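Local coordinates for protein beta sliding clamp (Borrelia burgdorferi, PDB 6DJ8) that probably forms a ring-shaped head-to-tail homodimer around DNA that tethers DNA polymerases and other proteins to it, conferring processivity, at residues L313-E318 against F328-P333. Residues are numbered along the deposited sequence; the frame is centred on the assembly and turned at random.
Sequences LKLLGE and FFIKDP
Leu313 and Leu315 pair with Ile330 and Phe328 through four backbone hydrogen bonds, two in each antiparallel hydrogen-bonded pair. Leu313 N reaches Ile330 O at 3.0 Å, with the return bond from Ile330 N to Leu313 O. Leu315 N to Phe328 O is shorter, 2.7 Å, and nearly straight (172° at the hydrogen), and Phe328 N answers to Leu315 O. Between them Lys314 and Phe329 form a non-hydrogen-bonded pair, where Phe329 CA lies 3.4 Å from Leu313 O in a CA-H...O contact. The axes, 164° apart in direction, are antiparallel; strands 312-318 and 325-331, consecutive in the chain, form a beta hairpin.

Lys314, its chain extended from a chi1 of 177°, runs alongside Phe329: CG is 3.7 Å from Phe329 CE2 and CE 3.9 Å from Phe329 CZ, while its NZ forms a salt bridge with Glu327.

On the other face, Phe328 and Ile330 pack against helix 284-294. Strand 303-308 borders strand 312-318 on its other edge. In this C-terminal clamp domain, strand 325-331 is outermost in its sheet within the chain; Phe329 N hydrogen-bonds to Asp125 OD1 of the second subunit and Phe328 packs on Leu127 of that subunit, consistent with the head-to-tail dimer.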
loop_
_atom_site.group_PDB
_atom_site.type_symbol
_atom_site.label_atom_id
_atom_site.label_comp_id
_atom_site.label_asym_id
_atom_site.label_seq_id
_atom_site.Cartn_x
_atom_site.Cartn_y
_atom_site.Cartn_z
ATOM N N LEU A 313 34.602 -1.092 -6.127
ATOM C CA LEU A 313 33.554 -1.134 -7.128
ATOM C C LEU A 313 32.834 0.206 -7.072
ATOM O O LEU A 313 32.396 0.630 -5.997
ATOM C CB LEU A 313 32.561 -2.262 -6.843
ATOM C CG LEU A 313 31.257 -2.257 -7.637
ATOM C CD1 LEU A 313 31.517 -2.412 -9.125
ATOM C CD2 LEU A 313 30.272 -3.335 -7.126
ATOM N N LYS A 314 32.697 0.862 -8.219
ATOM C CA LYS A 314 32.036 2.157 -8.305
ATOM C C LYS A 314 30.654 1.979 -8.919
ATOM O O LYS A 314 30.507 1.315 -9.945
ATOM C CB LYS A 314 32.864 3.138 -9.142
ATOM C CG LYS A 314 32.191 4.499 -9.329
ATOM C CD LYS A 314 32.978 5.404 -10.276
ATOM C CE LYS A 314 32.429 6.832 -10.176
ATOM N NZ LYS A 314 32.719 7.692 -11.359
ATOM N N LEU A 315 29.637 2.536 -8.268
ATOM C CA LEU A 315 28.271 2.534 -8.784
ATOM C C LEU A 315 27.900 3.973 -9.109
ATOM O O LEU A 315 27.961 4.843 -8.234
ATOM C CB LEU A 315 27.273 1.951 -7.783
ATOM C CG LEU A 315 27.656 0.810 -6.839
ATOM C CD1 LEU A 315 26.550 0.637 -5.805
ATOM C CD2 LEU A 315 27.890 -0.487 -7.582
ATOM N N LEU A 316 27.509 4.217 -10.357
ATOM C CA LEU A 316 27.259 5.567 -10.841
ATOM C C LEU A 316 25.867 5.645 -11.443
ATOM O O LEU A 316 25.561 4.936 -12.410
ATOM C CB LEU A 316 28.314 5.980 -11.866
ATOM C CG LEU A 316 28.056 7.250 -12.671
ATOM C CD1 LEU A 316 28.037 8.448 -11.736
ATOM C CD2 LEU A 316 29.186 7.417 -13.707
ATOM N N GLY A 317 25.038 6.514 -10.872
ATOM C CA GLY A 317 23.755 6.843 -11.440
ATOM C C GLY A 317 23.837 8.253 -11.973
ATOM O O GLY A 317 24.116 9.195 -11.219
ATOM N N GLU A 318 23.609 8.411 -13.274
ATOM C CA GLU A 318 23.827 9.693 -13.918
ATOM C C GLU A 318 22.716 9.992 -14.913
ATOM O O GLU A 318 22.264 9.113 -15.654
ATOM C CB GLU A 318 25.193 9.710 -14.609
ATOM C CG GLU A 318 25.602 11.037 -15.205
ATOM C CD GLU A 318 27.021 11.002 -15.759
ATOM O OE1 GLU A 318 27.452 9.930 -16.244
ATOM O OE2 GLU A 318 27.698 12.050 -15.713
ATOM N N PHE A 328 28.617 5.980 -5.693
ATOM C CA PHE A 328 28.872 5.225 -4.474
ATOM C C PHE A 328 29.954 4.187 -4.712
ATOM O O PHE A 328 30.010 3.555 -5.771
ATOM C CB PHE A 328 27.631 4.512 -3.969
ATOM C CG PHE A 328 26.475 5.449 -3.644
ATOM C CD1 PHE A 328 25.641 5.904 -4.651
ATOM C CD2 PHE A 328 26.243 5.860 -2.345
ATOM C CE1 PHE A 328 24.561 6.778 -4.368
ATOM C CE2 PHE A 328 25.181 6.732 -2.049
ATOM C CZ PHE A 328 24.341 7.178 -3.071
ATOM N N PHE A 329 30.753 3.964 -3.671
ATOM C CA PHE A 329 31.897 3.070 -3.713
ATOM C C PHE A 329 31.753 1.985 -2.656
ATOM O O PHE A 329 31.257 2.235 -1.551
ATOM C CB PHE A 329 33.186 3.861 -3.493
ATOM C CG PHE A 329 33.464 4.857 -4.572
ATOM C CD1 PHE A 329 32.918 6.136 -4.517
ATOM C CD2 PHE A 329 34.287 4.518 -5.649
ATOM C CE1 PHE A 329 33.178 7.059 -5.515
ATOM C CE2 PHE A 329 34.556 5.435 -6.648
ATOM C CZ PHE A 329 33.995 6.711 -6.581
ATOM N N ILE A 330 32.191 0.778 -3.010
ATOM C CA ILE A 330 32.261 -0.354 -2.098
ATOM C C ILE A 330 33.699 -0.843 -2.084
ATOM O O ILE A 330 34.280 -1.090 -3.149
ATOM C CB ILE A 330 31.303 -1.479 -2.520
ATOM C CG1 ILE A 330 29.857 -0.972 -2.504
ATOM C CG2 ILE A 330 31.491 -2.705 -1.621
ATOM C CD1 ILE A 330 28.793 -2.011 -3.017
ATOM N N LYS A 331 34.280 -0.944 -0.887
ATOM C CA LYS A 331 35.703 -1.230 -0.742
ATOM C C LYS A 331 35.914 -2.326 0.296
ATOM O O LYS A 331 34.959 -2.837 0.888
ATOM C CB LYS A 331 36.482 0.029 -0.355
ATOM C CG LYS A 331 36.282 1.214 -1.296
ATOM C CD LYS A 331 36.988 2.478 -0.761
ATOM C CE LYS A 331 36.868 3.632 -1.753
ATOM N NZ LYS A 331 37.462 4.908 -1.224
ATOM N N ASP A 332 37.182 -2.672 0.515
ATOM C CA ASP A 332 37.543 -3.653 1.528
ATOM C C ASP A 332 36.923 -3.269 2.872
ATOM O O ASP A 332 36.886 -2.083 3.216
ATOM C CB ASP A 332 39.067 -3.743 1.637
ATOM C CG ASP A 332 39.527 -4.715 2.705
ATOM O OD1 ASP A 332 39.605 -4.318 3.887
ATOM O OD2 ASP A 332 39.801 -5.881 2.358
ATOM N N PRO A 333 36.412 -4.232 3.657
ATOM C CA PRO A 333 36.425 -5.701 3.558
ATOM C C PRO A 333 35.182 -6.211 2.843
ATOM O O PRO A 333 34.817 -7.362 2.970
ATOM C CB PRO A 333 36.478 -6.158 5.021
ATOM C CG PRO A 333 35.578 -5.164 5.731
ATOM C CD PRO A 333 35.753 -3.876 4.934
#